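Local coordinates for protein separin (Saccharomyces cerevisiae, PDB 5U1T) that cleaves the Scc1 subunit of cohesin as a caspase-like cysteine protease at the onset of anaphase, releasing sister chromatids, and is kept inactive beforehand by securin, at residues K801-I806 with E813-E818; S746-I751 with F796-K801. All blocks are in the same frame, centred on the assembly; numbering follows the deposited sequence.

Contact 1: residues K801-I806 with E813-E818; sequences KIHIRI and EFYSKE
His803 and Tyr815 reach each other because both hold CG beside their own backbone N and anti to the carbonyl carbon, with chi1 at -70° and -79°. The two residues belong to a helical hairpin of separase's alpha-helical region: helix 782-805 ends just beyond His803, a short turn begins at Ile806, and helix 809-825 returns roughly antiparallel. The segments stand well apart, with 9.6 Å between CA of His803 and CA of Tyr815, so the two rings have to bridge the gap. They meet obliquely, planes at 51° and centroids 5.7 Å apart, with CE2 of Tyr815 nearest the imidazole. The area buried is small, about 60 Å², but both residues are buried in the assembly. His803 also packs on Asp811 and Cys812, at the start of the returning helix. Tyr815 lies against Leu799 and Ile800 of the first helix and Arg764 of helix 756-775.

The phenol end of Tyr815 looks to a second protein chain, probably securin: its OH is hydrogen-bonded to an acidic side chain there. An aromatic side chain of that chain hydrogen-bonds to OE1 of Glu818, which also forms a salt bridge with Arg821. This side of the hairpin is therefore part of a protein-protein interface. Toward helix 829-845, OE1 of Glu813 is hydrogen-bonded to OH of Tyr842, and OE2 of Glu813 makes a long salt bridge of 4.0 Å with NZ of Lys817, one turn on. Next to Tyr815 in sequence, Phe814 sets its CD1 over one ring face of the tyrosine, toward the rim, 3.9 Å above the ring plane.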
ATOM      1  N   LYS A 801      -2.697  13.598  11.099  1.00 53.68           N
ATOM      2  CA  LYS A 801      -3.539  14.676  10.632  1.00 46.99           C
ATOM      3  C   LYS A 801      -4.836  14.753  11.447  1.00 54.30           C
ATOM      4  O   LYS A 801      -5.295  15.850  11.774  1.00 59.98           O
ATOM      5  CB  LYS A 801      -3.849  14.509   9.142  1.00 47.66           C
ATOM      6  CG  LYS A 801      -2.774  15.024   8.170  1.00 48.42           C
ATOM      7  CD  LYS A 801      -3.149  14.619   6.734  1.00 52.65           C
ATOM      8  CE  LYS A 801      -2.693  15.628   5.667  1.00 64.19           C
ATOM      9  NZ  LYS A 801      -3.331  15.399   4.309  1.00 80.61           N
ATOM     10  N   ILE A 802      -5.424  13.617  11.801  1.00 50.27           N
ATOM     11  CA  ILE A 802      -6.708  13.656  12.502  1.00 57.44           C
ATOM     12  C   ILE A 802      -6.526  14.245  13.906  1.00 58.62           C
ATOM     13  O   ILE A 802      -7.376  14.987  14.403  1.00 58.37           O
ATOM     14  CB  ILE A 802      -7.371  12.261  12.613  1.00 59.36           C
ATOM     15  CG1 ILE A 802      -7.747  11.705  11.238  1.00 57.37           C
ATOM     16  CG2 ILE A 802      -8.639  12.328  13.446  1.00 50.87           C
ATOM     17  CD1 ILE A 802      -8.236  10.260  11.291  1.00 55.93           C
ATOM     18  N   HIS A 803      -5.393  13.936  14.521  1.00 55.38           N
ATOM     19  CA  HIS A 803      -5.102  14.398  15.859  1.00 51.69           C
ATOM     20  C   HIS A 803      -4.556  15.838  15.892  1.00 56.26           C
ATOM     21  O   HIS A 803      -4.626  16.504  16.926  1.00 58.36           O
ATOM     22  CB  HIS A 803      -4.139  13.422  16.534  1.00 54.39           C
ATOM     23  CG  HIS A 803      -4.766  12.100  16.865  1.00 58.96           C
ATOM     24  ND1 HIS A 803      -5.284  11.812  18.110  1.00 68.50           N
ATOM     25  CD2 HIS A 803      -4.981  10.997  16.109  1.00 59.04           C
ATOM     26  CE1 HIS A 803      -5.779  10.585  18.109  1.00 65.29           C
ATOM     27  NE2 HIS A 803      -5.609  10.070  16.907  1.00 62.37           N
ATOM     28  N   ILE A 804      -4.025  16.318  14.769  1.00 52.58           N
ATOM     29  CA  ILE A 804      -3.666  17.728  14.630  1.00 52.89           C
ATOM     30  C   ILE A 804      -4.943  18.533  14.556  1.00 55.28           C
ATOM     31  O   ILE A 804      -5.087  19.534  15.247  1.00 56.99           O
ATOM     32  CB  ILE A 804      -2.822  18.000  13.387  1.00 48.84           C
ATOM     33  CG1 ILE A 804      -1.406  17.496  13.610  1.00 46.55           C
ATOM     34  CG2 ILE A 804      -2.782  19.476  13.066  1.00 35.85           C
ATOM     35  CD1 ILE A 804      -0.654  17.255  12.334  1.00 46.62           C
ATOM     36  N   ARG A 805      -5.884  18.071  13.743  1.00 57.14           N
ATOM     37  CA  ARG A 805      -7.172  18.728  13.630  1.00 50.39           C
ATOM     38  C   ARG A 805      -7.848  18.956  14.985  1.00 55.60           C
ATOM     39  O   ARG A 805      -8.443  19.998  15.199  1.00 59.47           O
ATOM     40  CB  ARG A 805      -8.097  17.925  12.726  1.00 52.43           C
ATOM     41  CG  ARG A 805      -9.517  18.390  12.810  1.00 56.60           C
ATOM     42  CD  ARG A 805     -10.426  17.579  11.969  1.00 58.64           C
ATOM     43  NE  ARG A 805     -10.773  18.278  10.737  1.00 66.36           N
ATOM     44  CZ  ARG A 805     -11.983  18.755  10.476  1.00 70.66           C
ATOM     45  NH1 ARG A 805     -12.209  19.364   9.315  1.00 70.95           N
ATOM     46  NH2 ARG A 805     -12.967  18.623  11.375  1.00 67.94           N
ATOM     47  N   ILE A 806      -7.767  18.005  15.910  1.00 51.04           N
ATOM     48  CA  ILE A 806      -8.404  18.221  17.205  1.00 56.13           C
ATOM     49  C   ILE A 806      -7.419  18.702  18.263  1.00 55.58           C
ATOM     50  O   ILE A 806      -7.755  18.760  19.445  1.00 53.95           O
ATOM     51  CB  ILE A 806      -9.099  16.953  17.727  1.00 55.33           C
ATOM     52  CG1 ILE A 806      -8.064  15.884  18.076  1.00 54.04           C
ATOM     53  CG2 ILE A 806     -10.124  16.465  16.721  1.00 55.30           C
ATOM     54  CD1 ILE A 806      -8.680  14.627  18.559  1.00 59.09           C
ATOM     55  N   GLU A 813       2.532  13.173  19.100  1.00 59.36           N
ATOM     56  CA  GLU A 813       3.868  12.799  19.511  1.00 61.36           C
ATOM     57  C   GLU A 813       4.029  11.296  19.434  1.00 62.59           C
ATOM     58  O   GLU A 813       5.053  10.810  18.973  1.00 65.15           O
ATOM     59  CB  GLU A 813       4.164  13.286  20.922  1.00 59.64           C
ATOM     60  CG  GLU A 813       4.524  14.745  21.001  1.00 60.36           C
ATOM     61  CD  GLU A 813       5.715  15.112  20.133  1.00 59.86           C
ATOM     62  OE1 GLU A 813       5.507  15.700  19.052  1.00 54.74           O
ATOM     63  OE2 GLU A 813       6.865  14.832  20.536  1.00 64.76           O
ATOM     64  N   PHE A 814       3.013  10.558  19.871  1.00 61.66           N
ATOM     65  CA  PHE A 814       3.120   9.106  19.910  1.00 65.09           C
ATOM     66  C   PHE A 814       3.282   8.535  18.506  1.00 67.34           C
ATOM     67  O   PHE A 814       4.173   7.716  18.237  1.00 58.43           O
ATOM     68  CB  PHE A 814       1.897   8.487  20.580  1.00 64.72           C
ATOM     69  CG  PHE A 814       1.944   6.987  20.638  1.00 64.84           C
ATOM     70  CD1 PHE A 814       1.451   6.215  19.581  1.00 65.64           C
ATOM     71  CD2 PHE A 814       2.489   6.342  21.734  1.00 63.38           C
ATOM     72  CE1 PHE A 814       1.504   4.817  19.624  1.00 68.97           C
ATOM     73  CE2 PHE A 814       2.538   4.951  21.784  1.00 66.78           C
ATOM     74  CZ  PHE A 814       2.046   4.188  20.724  1.00 65.75           C
ATOM     75  N   TYR A 815       2.399   8.975  17.617  1.00 64.93           N
ATOM     76  CA  TYR A 815       2.360   8.451  16.272  1.00 59.88           C
ATOM     77  C   TYR A 815       3.578   8.881  15.480  1.00 58.62           C
ATOM     78  O   TYR A 815       4.184   8.076  14.782  1.00 54.74           O
ATOM     79  CB  TYR A 815       1.070   8.888  15.603  1.00 52.03           C
ATOM     80  CG  TYR A 815      -0.070   8.039  16.064  1.00 57.12           C
ATOM     81  CD1 TYR A 815       0.019   6.663  16.004  1.00 64.29           C
ATOM     82  CD2 TYR A 815      -1.221   8.594  16.601  1.00 66.65           C
ATOM     83  CE1 TYR A 815      -1.012   5.863  16.429  1.00 65.93           C
ATOM     84  CE2 TYR A 815      -2.268   7.793  17.039  1.00 65.05           C
ATOM     85  CZ  TYR A 815      -2.147   6.425  16.949  1.00 65.99           C
ATOM     86  OH  TYR A 815      -3.162   5.599  17.370  1.00 74.58           O
ATOM     87  N   SER A 816       3.951  10.145  15.623  1.00 58.90           N
ATOM     88  CA  SER A 816       5.080  10.677  14.876  1.00 62.64           C
ATOM     89  C   SER A 816       6.333   9.933  15.293  1.00 58.27           C
ATOM     90  O   SER A 816       7.197   9.644  14.467  1.00 59.92           O
ATOM     91  CB  SER A 816       5.240  12.196  15.085  1.00 60.22           C
ATOM     92  OG  SER A 816       5.896  12.502  16.301  1.00 62.59           O
ATOM     93  N   LYS A 817       6.415   9.594  16.571  1.00 57.14           N
ATOM     94  CA  LYS A 817       7.509   8.763  17.045  1.00 58.91           C
ATOM     95  C   LYS A 817       7.481   7.339  16.456  1.00 60.91           C
ATOM     96  O   LYS A 817       8.516   6.802  16.077  1.00 56.85           O
ATOM     97  CB  LYS A 817       7.493   8.715  18.564  1.00 55.90           C
ATOM     98  CG  LYS A 817       8.085   9.953  19.202  1.00 55.18           C
ATOM     99  CD  LYS A 817       7.645  10.098  20.647  1.00 62.41           C
ATOM    100  CE  LYS A 817       8.072  11.448  21.219  1.00 64.71           C
ATOM    101  NZ  LYS A 817       7.678  11.600  22.663  1.00 63.96           N
ATOM    102  N   GLU A 818       6.307   6.731  16.369  1.00 62.19           N
ATOM    103  CA  GLU A 818       6.226   5.401  15.800  1.00 58.51           C
ATOM    104  C   GLU A 818       6.620   5.451  14.338  1.00 63.74           C
ATOM    105  O   GLU A 818       7.351   4.596  13.860  1.00 70.31           O
ATOM    106  CB  GLU A 818       4.823   4.817  15.956  1.00 58.75           C
ATOM    107  CG  GLU A 818       4.537   4.264  17.341  1.00 58.48           C
ATOM    108  CD  GLU A 818       5.437   3.089  17.678  1.00 71.97           C
ATOM    109  OE1 GLU A 818       5.439   2.098  16.900  1.00 73.62           O
ATOM    110  OE2 GLU A 818       6.159   3.154  18.705  1.00 71.18           O
TER

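Contact 2: residues S746-I751 with F796-K801; sequences SAKLNI and FFQLIK
Gln798 reaches from helix 782-805 to Ala747, Lys748 and Ile751 of helix 729-752, joining two nearly parallel helices of the alpha-helical array. Their segments run 10.5 Å apart with directions only 21° from each other; helix 756-775 comes between them in sequence. That middle helix touches both, through Val756 on Ile751 and Cys763 on Gln798.

The aliphatic contact is made by CG of Gln798, which stands anti to the backbone N (chi1 -153°) and meets CB of Ala747 at 4.0 Å.

The amide makes van der Waals contacts with carbon. A bend at chi2, 43°, turns it between Lys748 and Ile751. NE2 of Gln798 lies 3.8 Å from CG2 of Ile751, the two side chains passing each other pointing opposite ways. OE1 of Gln798 rests against the Lys748 stem, 3.8 Å from CG of Lys748, and the lysine chain lies roughly perpendicular to that of Gln798. NZ of Lys748 is 4.0 Å from OE1 of Gln798, which is not a hydrogen bond. Replacing Gln798 by an alanine is likely to open a gap between the helices, leaving the Ala747 methyl, the Lys748 stem and Ile751 CG2 without their shared partner.

Two ammonium groups come near each other on the more exposed side. Lys801, one turn beyond Gln798, approaches Lys748 there, a closeness of like charges that is probably unfavourable unless solvent screens it; NZ of Lys748 and NZ of Lys801 are 4.5 Å apart.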
ATOM      1  N   SER A 746     -11.732   5.722   3.900  1.00 61.32           N
ATOM      2  CA  SER A 746     -12.909   5.971   4.696  1.00 66.41           C
ATOM      3  C   SER A 746     -12.587   6.904   5.869  1.00 69.27           C
ATOM      4  O   SER A 746     -13.422   7.717   6.281  1.00 62.56           O
ATOM      5  CB  SER A 746     -13.496   4.670   5.201  1.00 62.53           C
ATOM      6  OG  SER A 746     -14.771   4.921   5.747  1.00 68.23           O
ATOM      7  N   ALA A 747     -11.371   6.783   6.392  1.00 63.62           N
ATOM      8  CA  ALA A 747     -10.886   7.721   7.391  1.00 62.62           C
ATOM      9  C   ALA A 747     -10.858   9.145   6.816  1.00 66.79           C
ATOM     10  O   ALA A 747     -11.329  10.087   7.460  1.00 69.82           O
ATOM     11  CB  ALA A 747      -9.500   7.317   7.891  1.00 58.00           C
ATOM     12  N   LYS A 748     -10.311   9.286   5.605  1.00 62.93           N
ATOM     13  CA  LYS A 748     -10.178  10.571   4.931  1.00 61.80           C
ATOM     14  C   LYS A 748     -11.551  11.207   4.688  1.00 69.62           C
ATOM     15  O   LYS A 748     -11.742  12.404   4.920  1.00 75.28           O
ATOM     16  CB  LYS A 748      -9.422  10.394   3.610  1.00 63.87           C
ATOM     17  CG  LYS A 748      -8.683  11.622   3.096  1.00 67.83           C
ATOM     18  CD  LYS A 748      -8.072  11.365   1.713  1.00 70.90           C
ATOM     19  CE  LYS A 748      -7.201  12.529   1.248  1.00 70.39           C
ATOM     20  NZ  LYS A 748      -5.891  12.543   1.949  1.00 67.22           N
ATOM     21  N   LEU A 749     -12.517  10.411   4.246  1.00 68.28           N
ATOM     22  CA  LEU A 749     -13.850  10.938   3.991  1.00 64.86           C
ATOM     23  C   LEU A 749     -14.533  11.409   5.262  1.00 71.86           C
ATOM     24  O   LEU A 749     -15.061  12.527   5.312  1.00 76.74           O
ATOM     25  CB  LEU A 749     -14.735   9.898   3.320  1.00 61.62           C
ATOM     26  CG  LEU A 749     -14.711   9.913   1.803  1.00 60.97           C
ATOM     27  CD1 LEU A 749     -15.793   9.037   1.297  1.00 66.53           C
ATOM     28  CD2 LEU A 749     -14.878  11.310   1.263  1.00 68.41           C
ATOM     29  N   ASN A 750     -14.548  10.537   6.269  1.00 71.02           N
ATOM     30  CA  ASN A 750     -15.138  10.837   7.566  1.00 69.27           C
ATOM     31  C   ASN A 750     -14.580  12.122   8.175  1.00 75.91           C
ATOM     32  O   ASN A 750     -15.334  12.984   8.631  1.00 74.84           O
ATOM     33  CB  ASN A 750     -14.909   9.677   8.525  1.00 68.75           C
ATOM     34  CG  ASN A 750     -16.066   8.710   8.552  1.00 72.20           C
ATOM     35  OD1 ASN A 750     -17.228   9.107   8.485  1.00 72.31           O
ATOM     36  ND2 ASN A 750     -15.754   7.424   8.655  1.00 69.86           N
ATOM     37  N   ILE A 751     -13.258  12.253   8.159  1.00 74.34           N
ATOM     38  CA  ILE A 751     -12.611  13.392   8.782  1.00 72.82           C
ATOM     39  C   ILE A 751     -12.815  14.671   7.972  1.00 76.89           C
ATOM     40  O   ILE A 751     -12.962  15.753   8.549  1.00 85.86           O
ATOM     41  CB  ILE A 751     -11.098  13.146   9.000  1.00 71.95           C
ATOM     42  CG1 ILE A 751     -10.558  14.140  10.022  1.00 67.95           C
ATOM     43  CG2 ILE A 751     -10.306  13.210   7.699  1.00 76.40           C
ATOM     44  CD1 ILE A 751     -11.109  13.908  11.409  1.00 66.58           C
ATOM     45  N   PHE A 796      -0.484   6.332   8.958  1.00 53.41           N
ATOM     46  CA  PHE A 796       0.191   7.227   9.910  1.00 54.02           C
ATOM     47  C   PHE A 796      -0.048   8.722   9.610  1.00 56.51           C
ATOM     48  O   PHE A 796      -0.435   9.470  10.496  1.00 56.40           O
ATOM     49  CB  PHE A 796       1.694   6.955   9.961  1.00 57.84           C
ATOM     50  CG  PHE A 796       2.067   5.827  10.884  1.00 65.59           C
ATOM     51  CD1 PHE A 796       2.108   6.030  12.263  1.00 61.08           C
ATOM     52  CD2 PHE A 796       2.350   4.560  10.377  1.00 63.51           C
ATOM     53  CE1 PHE A 796       2.435   4.993  13.128  1.00 66.19           C
ATOM     54  CE2 PHE A 796       2.676   3.518  11.229  1.00 67.61           C
ATOM     55  CZ  PHE A 796       2.725   3.732  12.610  1.00 66.62           C
ATOM     56  N   PHE A 797       0.188   9.145   8.372  1.00 49.59           N
ATOM     57  CA  PHE A 797      -0.186  10.477   7.933  1.00 56.47           C
ATOM     58  C   PHE A 797      -1.634  10.817   8.361  1.00 58.55           C
ATOM     59  O   PHE A 797      -1.885  11.838   8.998  1.00 55.41           O
ATOM     60  CB  PHE A 797      -0.048  10.612   6.410  1.00 53.15           C
ATOM     61  CG  PHE A 797       1.345  10.362   5.884  1.00 55.94           C
ATOM     62  CD1 PHE A 797       2.446  10.338   6.729  1.00 55.63           C
ATOM     63  CD2 PHE A 797       1.553  10.149   4.521  1.00 54.48           C
ATOM     64  CE1 PHE A 797       3.737  10.096   6.217  1.00 57.49           C
ATOM     65  CE2 PHE A 797       2.827   9.914   4.007  1.00 52.98           C
ATOM     66  CZ  PHE A 797       3.923   9.895   4.853  1.00 54.23           C
ATOM     67  N   GLN A 798      -2.577   9.945   8.038  1.00 55.71           N
ATOM     68  CA  GLN A 798      -3.967  10.217   8.341  1.00 57.84           C
ATOM     69  C   GLN A 798      -4.232  10.377   9.844  1.00 58.60           C
ATOM     70  O   GLN A 798      -4.914  11.311  10.253  1.00 56.56           O
ATOM     71  CB  GLN A 798      -4.862   9.113   7.777  1.00 57.06           C
ATOM     72  CG  GLN A 798      -6.277   9.569   7.467  1.00 62.22           C
ATOM     73  CD  GLN A 798      -6.300  10.935   6.788  1.00 66.29           C
ATOM     74  OE1 GLN A 798      -5.864  11.097   5.642  1.00 68.67           O
ATOM     75  NE2 GLN A 798      -6.778  11.940   7.519  1.00 74.41           N
ATOM     76  N   LEU A 799      -3.708   9.461  10.656  1.00 56.51           N
ATOM     77  CA  LEU A 799      -3.944   9.489  12.093  1.00 54.50           C
ATOM     78  C   LEU A 799      -3.367  10.761  12.706  1.00 60.88           C
ATOM     79  O   LEU A 799      -4.037  11.435  13.500  1.00 58.40           O
ATOM     80  CB  LEU A 799      -3.343   8.266  12.779  1.00 49.23           C
ATOM     81  CG  LEU A 799      -4.225   7.035  12.967  1.00 57.04           C
ATOM     82  CD1 LEU A 799      -3.348   5.824  13.257  1.00 62.87           C
ATOM     83  CD2 LEU A 799      -5.232   7.212  14.077  1.00 55.13           C
ATOM     84  N   ILE A 800      -2.129  11.087  12.331  1.00 54.51           N
ATOM     85  CA  ILE A 800      -1.495  12.309  12.796  1.00 50.17           C
ATOM     86  C   ILE A 800      -2.304  13.533  12.364  1.00 50.83           C
ATOM     87  O   ILE A 800      -2.588  14.394  13.175  1.00 53.89           O
ATOM     88  CB  ILE A 800      -0.046  12.410  12.298  1.00 54.80           C
ATOM     89  CG1 ILE A 800       0.776  11.236  12.864  1.00 54.23           C
ATOM     90  CG2 ILE A 800       0.551  13.739  12.697  1.00 46.65           C
ATOM     91  CD1 ILE A 800       2.261  11.204  12.484  1.00 49.20           C
ATOM     92  N   LYS A 801      -2.697  13.598  11.099  1.00 53.68           N
ATOM     93  CA  LYS A 801      -3.539  14.676  10.632  1.00 46.99           C
ATOM     94  C   LYS A 801      -4.836  14.753  11.447  1.00 54.30           C
ATOM     95  O   LYS A 801      -5.295  15.850  11.774  1.00 59.98           O
ATOM     96  CB  LYS A 801      -3.849  14.509   9.142  1.00 47.66           C
ATOM     97  CG  LYS A 801      -2.774  15.024   8.170  1.00 48.42           C
ATOM     98  CD  LYS A 801      -3.149  14.619   6.734  1.00 52.65           C
ATOM     99  CE  LYS A 801      -2.693  15.628   5.667  1.00 64.19           C
ATOM    100  NZ  LYS A 801      -3.331  15.399   4.309  1.00 80.61           N
TER

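How the contacts relate
Both contacts use helix 782-805 and share Lys801, with centres about 10 Å apart. Along the chain the residues of contact 2 come first, and contact 1 starts from Lys801, which both contain; helix 729-752 precedes helix 782-805 in sequence, and helix 809-825 follows it. The two are continuous in space. Ile802 CG2 touches Ile751 CD1 at 3.6 Å, and Tyr815 CB sits 3.6 Å from Ile800 CG1. Helix 782-805 is thus held between neighbours in the helical region, away from the active-site cysteine, Cys1497 (assigned by similarity). Contact 1 also borders the second protein chain, which Phe796 and Leu799 of contact 2 reach as well.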